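Local coordinates for protein geobacter metallireducens SMUG1 (PDB 5H9I) that belongs to the uracil DNA glycosylase superfamily, as a SMUG1 protein of Geobacter metallireducens, and holds xanthine in a pocket of its alpha/beta fold, at residues Ser25-Val30 with Leu143-Ala148; Leu34-Glu39 with Gly88-Pro93; Asp12-Asp17 with Phe167-Leu172. All blocks are in the same frame, centred on the assembly; numbering follows the deposited sequence.

Contact 1: Ser25-Val30 with Leu143-Ala148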
loop_
_atom_site.group_PDB
_atom_site.type_symbol
_atom_site.label_atom_id
_atom_site.label_comp_id
_atom_site.label_asym_id
_atom_site.label_seq_id
_atom_site.Cartn_x
_atom_site.Cartn_y
_atom_site.Cartn_z
ATOM N N SER A 25 14.637 -8.068 17.383
ATOM C CA SER A 25 15.490 -8.780 16.454
ATOM C C SER A 25 14.691 -9.957 15.827
ATOM O O SER A 25 13.927 -10.598 16.524
ATOM C CB SER A 25 16.775 -9.261 17.204
ATOM O OG SER A 25 17.893 -9.357 16.341
ATOM N N PRO A 26 14.821 -10.207 14.483
ATOM C CA PRO A 26 15.811 -9.489 13.712
ATOM C C PRO A 26 15.379 -8.087 13.185
ATOM O O PRO A 26 16.123 -7.483 12.400
ATOM C CB PRO A 26 15.984 -10.370 12.500
ATOM C CG PRO A 26 14.612 -10.772 12.206
ATOM C CD PRO A 26 13.960 -10.973 13.564
ATOM N N VAL A 27 14.232 -7.587 13.608
ATOM C CA VAL A 27 13.926 -6.145 13.313
ATOM C C VAL A 27 14.825 -5.228 14.108
ATOM O O VAL A 27 14.826 -5.264 15.325
ATOM C CB VAL A 27 12.445 -5.805 13.637
ATOM C CG1 VAL A 27 12.093 -4.359 13.245
ATOM C CG2 VAL A 27 11.474 -6.785 12.944
ATOM N N ALA A 28 15.583 -4.386 13.408
ATOM C CA ALA A 28 16.314 -3.299 14.026
ATOM C C ALA A 28 15.751 -1.941 13.752
ATOM O O ALA A 28 16.028 -1.011 14.495
ATOM C CB ALA A 28 17.767 -3.316 13.607
ATOM N N HIS A 29 15.030 -1.756 12.610
ATOM C CA HIS A 29 14.568 -0.438 12.238
ATOM C C HIS A 29 13.116 -0.602 11.704
ATOM O O HIS A 29 12.832 -1.570 11.009
ATOM C CB HIS A 29 15.318 0.145 11.073
ATOM C CG HIS A 29 16.761 0.240 11.345
ATOM N ND1 HIS A 29 17.294 1.377 11.905
ATOM C CD2 HIS A 29 17.789 -0.631 11.176
ATOM C CE1 HIS A 29 18.595 1.208 12.080
ATOM N NE2 HIS A 29 18.912 -0.006 11.690
ATOM N N VAL A 30 12.313 0.371 12.038
ATOM C CA VAL A 30 10.921 0.410 11.567
ATOM C C VAL A 30 10.678 1.791 11.008
ATOM O O VAL A 30 10.814 2.776 11.720
ATOM C CB VAL A 30 9.936 0.092 12.699
ATOM C CG1 VAL A 30 8.484 0.181 12.231
ATOM C CG2 VAL A 30 10.177 -1.288 13.274
ATOM N N LEU A 143 4.149 0.039 7.396
ATOM C CA LEU A 143 5.522 0.063 7.952
ATOM C C LEU A 143 6.467 -0.688 7.090
ATOM O O LEU A 143 6.085 -1.744 6.519
ATOM C CB LEU A 143 5.424 -0.611 9.284
ATOM C CG LEU A 143 4.580 0.021 10.346
ATOM C CD1 LEU A 143 4.602 -0.843 11.613
ATOM C CD2 LEU A 143 4.884 1.469 10.613
ATOM N N LEU A 144 7.734 -0.243 7.045
ATOM C CA LEU A 144 8.847 -0.978 6.438
ATOM C C LEU A 144 9.780 -1.476 7.601
ATOM O O LEU A 144 9.988 -0.712 8.503
ATOM C CB LEU A 144 9.618 -0.058 5.539
ATOM C CG LEU A 144 10.715 -0.664 4.722
ATOM C CD1 LEU A 144 10.187 -1.189 3.409
ATOM C CD2 LEU A 144 11.862 0.264 4.428
ATOM N N PHE A 145 10.132 -2.760 7.592
ATOM C CA PHE A 145 10.921 -3.394 8.617
ATOM C C PHE A 145 12.294 -3.734 8.030
ATOM O O PHE A 145 12.396 -4.370 6.960
ATOM C CB PHE A 145 10.185 -4.659 9.096
ATOM C CG PHE A 145 8.837 -4.410 9.627
ATOM C CD1 PHE A 145 8.635 -4.038 10.938
ATOM C CD2 PHE A 145 7.755 -4.669 8.819
ATOM C CE1 PHE A 145 7.362 -3.840 11.440
ATOM C CE2 PHE A 145 6.463 -4.443 9.307
ATOM C CZ PHE A 145 6.286 -4.075 10.595
ATOM N N LEU A 146 13.356 -3.380 8.761
ATOM C CA LEU A 146 14.718 -3.730 8.329
ATOM C C LEU A 146 15.518 -4.419 9.444
ATOM O O LEU A 146 15.315 -4.116 10.594
ATOM C CB LEU A 146 15.469 -2.454 7.927
ATOM C CG LEU A 146 14.840 -1.480 6.934
ATOM C CD1 LEU A 146 15.633 -0.165 6.847
ATOM C CD2 LEU A 146 14.658 -2.092 5.568
ATOM N N THR A 147 16.427 -5.294 8.996
ATOM C CA THR A 147 17.422 -5.846 9.906
ATOM C C THR A 147 18.434 -4.792 10.244
ATOM O O THR A 147 18.539 -3.731 9.592
ATOM C CB THR A 147 18.165 -6.987 9.225
ATOM O OG1 THR A 147 18.968 -6.479 8.143
ATOM C CG2 THR A 147 17.165 -8.052 8.707
ATOM N N ALA A 148 19.270 -5.126 11.219
ATOM C CA ALA A 148 20.367 -4.206 11.560
ATOM C C ALA A 148 21.306 -3.948 10.385
ATOM O O ALA A 148 21.942 -2.905 10.322
ATOM C CB ALA A 148 21.168 -4.821 12.761
HETATM O O HOH W 1 18.726 -7.448 12.858
HETATM O O HOH W 2 21.497 -0.937 12.112
#
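Val30 lays its CG2 methyl beside the Phe145 ring, 3.9 Å from CD1, while its CG1, anti to the backbone N (chi1 178°), turns to Leu143 CD1. Val27 adds CG1 at the edge of the same ring. His29 and Leu146 occupy the other face of the sheet, where their CB atoms lie 4.1 Å apart. The strands run antiparallel: Val30 and Phe145 form a non-hydrogen-bonded pair, His29 and Leu146 a hydrogen-bonded one, with Leu146 N 2.9 Å from His29 O. A classic beta bulge follows, since Leu146 O accepts from both Ala28 N (2.8 Å, in the carbonyl plane) and His29 N (3.1 Å, tilted 26° from it). Past the bulge, Thr147 CA-H points at Pro26 O, and Ala28 CB packs on Ala148. One water joins Pro26 O to Ala148 N; another lies in the plane of the His29 ring and links NE2 to Ala148 O, 2.7 Å from that oxygen. Phe145 also meets Phe23 edge-to-face. The small antiparallel sheet thus has one strongly apolar side around Phe145, whereas beyond the bulge, where the strand pairing stops, two waters stand in for direct bonds between the two segments.

Contact 2: Leu34-Glu39 with Gly88-Pro93. With GOL (glycerol), chain C; BME (beta-mercaptoethanol), chain F.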
loop_
_atom_site.group_PDB
_atom_site.type_symbol
_atom_site.label_atom_id
_atom_site.label_comp_id
_atom_site.label_asym_id
_atom_site.label_seq_id
_atom_site.Cartn_x
_atom_site.Cartn_y
_atom_site.Cartn_z
ATOM N N LEU A 34 3.589 7.081 7.242
ATOM C CA LEU A 34 2.399 7.826 7.653
ATOM C C LEU A 34 2.782 8.971 8.485
ATOM O O LEU A 34 2.023 9.968 8.567
ATOM C CB LEU A 34 1.403 6.942 8.429
ATOM C CG LEU A 34 0.921 5.709 7.774
ATOM C CD1 LEU A 34 -0.163 4.968 8.546
ATOM C CD2 LEU A 34 0.424 5.967 6.335
ATOM N N LEU A 35 3.952 8.916 9.117
ATOM C CA LEU A 35 4.447 10.003 9.951
ATOM C C LEU A 35 5.416 10.908 9.234
ATOM O O LEU A 35 5.306 12.129 9.320
ATOM C CB LEU A 35 5.070 9.414 11.206
ATOM C CG LEU A 35 4.250 8.488 12.049
ATOM C CD1 LEU A 35 5.002 7.939 13.279
ATOM C CD2 LEU A 35 3.038 9.204 12.534
ATOM N N TYR A 36 6.383 10.363 8.524
ATOM C CA TYR A 36 7.387 11.191 7.887
ATOM C C TYR A 36 7.090 11.682 6.477
ATOM O O TYR A 36 7.724 12.538 5.989
ATOM C CB TYR A 36 8.771 10.507 7.962
ATOM C CG TYR A 36 8.961 9.259 7.156
ATOM C CD1 TYR A 36 9.128 9.332 5.802
ATOM C CD2 TYR A 36 9.030 8.043 7.748
ATOM C CE1 TYR A 36 9.336 8.210 5.065
ATOM C CE2 TYR A 36 9.258 6.914 7.018
ATOM C CZ TYR A 36 9.389 6.999 5.674
ATOM O OH TYR A 36 9.623 5.893 4.960
ATOM N N ALA A 37 6.061 11.105 5.874
ATOM C CA ALA A 37 5.610 11.529 4.553
ATOM C C ALA A 37 4.109 11.787 4.596
ATOM O O ALA A 37 3.394 11.441 3.724
ATOM C CB ALA A 37 5.931 10.482 3.500
ATOM N N ARG A 38 3.703 12.448 5.655
ATOM C CA ARG A 38 2.302 12.663 5.915
ATOM C C ARG A 38 1.619 13.583 4.900
ATOM O O ARG A 38 0.577 13.301 4.481
ATOM C CB ARG A 38 2.087 13.136 7.362
ATOM C CG ARG A 38 0.594 13.269 7.684
ATOM C CD ARG A 38 0.171 13.292 9.150
ATOM N NE ARG A 38 -1.295 13.205 9.301
ATOM C CZ ARG A 38 -2.117 14.212 9.060
ATOM N NH1 ARG A 38 -1.625 15.365 8.679
ATOM N NH2 ARG A 38 -3.429 14.079 9.194
ATOM N N GLU A 39 2.288 14.643 4.503
ATOM C CA GLU A 39 1.691 15.609 3.594
ATOM C C GLU A 39 1.411 14.952 2.256
ATOM O O GLU A 39 0.288 15.006 1.757
ATOM C CB GLU A 39 2.435 16.970 3.484
ATOM C CG GLU A 39 2.292 17.669 4.803
ATOM C CD GLU A 39 2.895 19.049 4.834
ATOM O OE1 GLU A 39 3.689 19.322 3.945
ATOM O OE2 GLU A 39 2.413 19.766 5.745
ATOM N N GLY A 88 5.900 16.589 -2.350
ATOM C CA GLY A 88 5.806 17.311 -1.093
ATOM C C GLY A 88 6.928 16.985 -0.121
ATOM O O GLY A 88 7.886 16.337 -0.500
ATOM N N THR A 89 6.718 17.429 1.074
ATOM C CA THR A 89 7.691 17.316 2.229
ATOM C C THR A 89 7.739 15.931 2.755
ATOM O O THR A 89 6.754 15.377 3.170
ATOM C CB THR A 89 7.371 18.297 3.338
ATOM O OG1 THR A 89 7.465 19.603 2.753
ATOM C CG2 THR A 89 8.347 18.190 4.545
ATOM N N VAL A 90 8.942 15.358 2.739
ATOM C CA VAL A 90 9.196 14.051 3.315
ATOM C C VAL A 90 10.468 14.195 4.191
ATOM O O VAL A 90 11.515 14.544 3.631
ATOM C CB VAL A 90 9.453 12.995 2.234
ATOM C CG1 VAL A 90 9.753 11.621 2.874
ATOM C CG2 VAL A 90 8.280 12.937 1.190
ATOM N N THR A 91 10.269 13.888 5.433
ATOM C CA THR A 91 11.421 13.934 6.359
ATOM C C THR A 91 12.010 12.556 6.551
ATOM O O THR A 91 11.428 11.568 6.195
ATOM C CB THR A 91 10.998 14.531 7.701
ATOM O OG1 THR A 91 9.933 13.853 8.360
ATOM C CG2 THR A 91 10.592 15.952 7.524
ATOM N N ARG A 92 13.146 12.431 7.259
ATOM C CA ARG A 92 13.755 11.123 7.414
ATOM C C ARG A 92 13.276 10.424 8.650
ATOM O O ARG A 92 13.141 11.024 9.748
ATOM C CB ARG A 92 15.319 11.248 7.369
ATOM C CG ARG A 92 15.851 11.838 6.114
ATOM C CD ARG A 92 17.370 12.099 6.146
ATOM N NE ARG A 92 17.694 12.757 4.892
ATOM C CZ ARG A 92 17.930 12.120 3.759
ATOM N NH1 ARG A 92 18.127 10.837 3.704
ATOM N NH2 ARG A 92 18.117 12.852 2.698
ATOM N N PRO A 93 13.055 9.103 8.570
ATOM C CA PRO A 93 12.574 8.377 9.729
ATOM C C PRO A 93 13.658 8.356 10.880
ATOM O O PRO A 93 14.853 8.237 10.568
ATOM C CB PRO A 93 12.364 6.941 9.236
ATOM C CG PRO A 93 13.214 6.840 8.008
ATOM C CD PRO A 93 13.330 8.218 7.415
HETATM C C1 GOL C . 5.463 16.187 6.367
HETATM O O1 GOL C . 4.930 15.582 5.087
HETATM C C2 GOL C . 6.266 15.171 7.086
HETATM O O2 GOL C . 5.406 14.120 7.510
HETATM C C3 GOL C . 6.818 15.870 8.359
HETATM O O3 GOL C . 7.609 14.953 9.071
HETATM C C1 BME F . 11.798 15.709 -0.848
HETATM C C2 BME F . 12.305 16.186 0.496
HETATM O O1 BME F . 10.529 15.135 -0.666
HETATM S S2 BME F . 11.115 16.997 1.430
HETATM O O HOH W 3 4.250 18.881 1.488
HETATM O O HOH W 4 5.774 20.941 4.358
#
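Tyr36 meets the 88-93 loop with both its backbone and its ring. Its carbonyl O accepts from Thr91 N at 2.9 Å, and Val90 CA-H approaches the same oxygen. Pro93 lies over one face of the ring, CD 4.3 Å from the centroid and only 9° off the normal, a CH-pi contact; Val90 CG1 sits at the ring edge, 3.8 Å from CD1, and also touches Ala37 CB. The ring is brought against the loop because CG lies between the backbone N and the carbonyl carbon (chi1 68°), and its OH is held by Ala68 O. Farther out, Glu39 and Thr89 run side by side without a direct hydrogen bond: two waters bridge Glu39 OE1, one to Thr89 N and one to Thr89 OG1. A glycerol, probably from the crystallisation liquor, fills in between the segments. Its O2 takes the N-H of Arg38 and donates to Leu35 O, its O1 links Glu39 N to Thr89 O at 2.7 Å from the latter, and its O3 pairs with Thr91 OG1. Ala37 is the first residue to leave helix 33-36 and stands at the N-cap position of helix 38-48. The loop thus lies against the junction of these helices, with Val102 touching Tyr36, Val90 and Pro93, Tyr31 of strand 29-31 packing on Tyr36 and Pro93, and Pro40 of helix 38-48 on Val90.

Contact 3: Asp12-Asp17 with Phe167-Leu172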
loop_
_atom_site.group_PDB
_atom_site.type_symbol
_atom_site.label_atom_id
_atom_site.label_comp_id
_atom_site.label_asym_id
_atom_site.label_seq_id
_atom_site.Cartn_x
_atom_site.Cartn_y
_atom_site.Cartn_z
ATOM N N ASP A 12 -4.521 8.038 10.444
ATOM C CA ASP A 12 -4.008 8.594 11.707
ATOM C C ASP A 12 -4.248 7.621 12.865
ATOM O O ASP A 12 -3.393 7.459 13.671
ATOM C CB ASP A 12 -4.570 9.986 11.967
ATOM C CG ASP A 12 -3.928 11.084 11.052
ATOM O OD1 ASP A 12 -2.839 10.923 10.510
ATOM O OD2 ASP A 12 -4.517 12.102 10.894
ATOM N N ALA A 13 -5.387 6.958 12.860
ATOM C CA ALA A 13 -5.757 5.960 13.927
ATOM C C ALA A 13 -4.810 4.785 13.794
ATOM O O ALA A 13 -4.288 4.252 14.775
ATOM C CB ALA A 13 -7.134 5.523 13.799
ATOM N N LEU A 14 -4.589 4.294 12.573
ATOM C CA LEU A 14 -3.607 3.248 12.352
ATOM C C LEU A 14 -2.213 3.621 12.886
ATOM O O LEU A 14 -1.543 2.862 13.497
ATOM C CB LEU A 14 -3.589 2.832 10.896
ATOM C CG LEU A 14 -2.551 1.768 10.475
ATOM C CD1 LEU A 14 -2.732 0.467 11.301
ATOM C CD2 LEU A 14 -2.657 1.509 8.953
ATOM N N ALA A 15 -1.715 4.805 12.532
ATOM C CA ALA A 15 -0.369 5.237 13.024
ATOM C C ALA A 15 -0.286 5.233 14.554
ATOM O O ALA A 15 0.691 4.747 15.090
ATOM C CB ALA A 15 -0.030 6.650 12.473
ATOM N N ALA A 16 -1.334 5.638 15.176
ATOM C CA ALA A 16 -1.412 5.614 16.666
ATOM C C ALA A 16 -1.357 4.188 17.209
ATOM O O ALA A 16 -0.684 3.858 18.261
ATOM C CB ALA A 16 -2.648 6.276 17.163
ATOM N N ASP A 17 -2.122 3.306 16.602
ATOM C CA ASP A 17 -2.123 1.928 16.994
ATOM C C ASP A 17 -0.738 1.338 16.804
ATOM O O ASP A 17 -0.243 0.575 17.656
ATOM C CB ASP A 17 -3.133 1.129 16.182
ATOM C CG ASP A 17 -4.502 1.378 16.572
ATOM O OD1 ASP A 17 -4.654 1.814 17.732
ATOM O OD2 ASP A 17 -5.483 1.077 15.862
ATOM N N PHE A 167 -1.010 -7.222 12.949
ATOM C CA PHE A 167 -2.109 -7.620 12.086
ATOM C C PHE A 167 -3.443 -7.185 12.671
ATOM O O PHE A 167 -4.384 -6.824 11.936
ATOM C CB PHE A 167 -2.122 -9.120 11.752
ATOM C CG PHE A 167 -0.985 -9.608 10.824
ATOM C CD1 PHE A 167 -0.051 -8.818 10.363
ATOM C CD2 PHE A 167 -0.945 -10.926 10.459
ATOM C CE1 PHE A 167 1.004 -9.250 9.594
ATOM C CE2 PHE A 167 0.065 -11.378 9.640
ATOM C CZ PHE A 167 1.027 -10.551 9.205
ATOM N N ALA A 168 -3.587 -7.190 14.003
ATOM C CA ALA A 168 -4.816 -6.704 14.588
ATOM C C ALA A 168 -5.072 -5.240 14.225
ATOM O O ALA A 168 -6.218 -4.932 13.837
ATOM C CB ALA A 168 -4.826 -6.781 16.092
ATOM N N ALA A 169 -4.028 -4.422 14.286
ATOM C CA ALA A 169 -4.145 -2.994 13.984
ATOM C C ALA A 169 -4.465 -2.791 12.424
ATOM O O ALA A 169 -5.332 -2.008 12.079
ATOM C CB ALA A 169 -2.908 -2.247 14.348
ATOM N N CYS A 170 -3.688 -3.509 11.597
ATOM C CA CYS A 170 -3.882 -3.435 10.152
ATOM C C CYS A 170 -5.217 -3.960 9.696
ATOM O O CYS A 170 -5.917 -3.398 8.816
ATOM C CB CYS A 170 -2.719 -4.112 9.434
ATOM S SG CYS A 170 -1.124 -3.288 9.687
ATOM N N ASP A 171 -5.694 -5.054 10.337
ATOM C CA ASP A 171 -7.053 -5.559 10.003
ATOM C C ASP A 171 -8.176 -4.542 10.313
ATOM O O ASP A 171 -9.110 -4.388 9.548
ATOM C CB ASP A 171 -7.347 -6.857 10.847
ATOM C CG ASP A 171 -6.593 -8.093 10.421
ATOM O OD1 ASP A 171 -5.850 -8.113 9.413
ATOM O OD2 ASP A 171 -6.661 -9.100 11.267
ATOM N N LEU A 172 -8.010 -3.899 11.479
ATOM C CA LEU A 172 -8.990 -2.902 11.866
ATOM C C LEU A 172 -9.023 -1.696 10.839
ATOM O O LEU A 172 -10.095 -1.287 10.402
ATOM C CB LEU A 172 -8.688 -2.349 13.253
ATOM C CG LEU A 172 -9.464 -1.091 13.721
ATOM C CD1 LEU A 172 -10.953 -1.377 13.698
ATOM C CD2 LEU A 172 -8.948 -0.701 15.088
HETATM O O HOH W 5 -5.899 0.749 13.111
#
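Leu14 and Ala169 meet where two helices pack antiparallel within this alpha/beta fold of the uracil DNA glycosylase superfamily. The segment axes of 12-17 and 167-172 run at 173° to each other and approach to 9.6 Å, so the two helices lie side by side, running in nearly opposite directions, and the small Ala169 faces Leu14 and Asp17. Leu14, with CG anti to the backbone N (chi1 177°), reaches across so that CD1 rests 3.7 Å from Ala169 O and 4.1 Å from Ala169 CB. The same methyl comes within 4.4 Å of Cys170 SG, a looser apolar touch. Ala169 therefore offers both its methyl and its carbonyl oxygen to the leucine, and the same CB also meets Asp17 CB at 3.8 Å. The aspartate contributes its aliphatic carbon to this packing, while the side chains of Asp17 and Leu172 cross at about a right angle, with Leu172 CD2 4.0 Å from Asp17 OD2. No direct hydrogen bond joins the two segments. Beyond them, Leu14 also packs on Pro142 and on Ala173, one turn further along helix 160-181, and Cys170 leans on Tyr140 and Cys141, which ties the pair of helices to the chain that follows strand 135-139. The polar link across the interface is one water, which donates both to Asp17 OD2, at 2.8 Å, and to Ala169 O, at 3.0 Å.

The centres of the three contacts are 18 to 19 Å apart. Contacts 2 and 3 touch directly: Arg38 NH2 forms a 2.8 Å salt bridge with Asp12 OD2, and Leu34 and Leu35 pack on Ala15, Leu34 also on Leu14. Contacts 1 and 2 are joined through the chain, strand 29-31 being followed by helix 33-36, whereas contacts 1 and 3 come no nearer than about 7 Å between nearest atoms. Contact 1 lies closest to bound xanthine, the side chain of Leu144 being about 8 Å away, and Leu143 O accepts from Asn61 ND2 of the xanthine pocket. The side chains of Tyr36 and Leu14 are about 11 and 12 Å from the ligand.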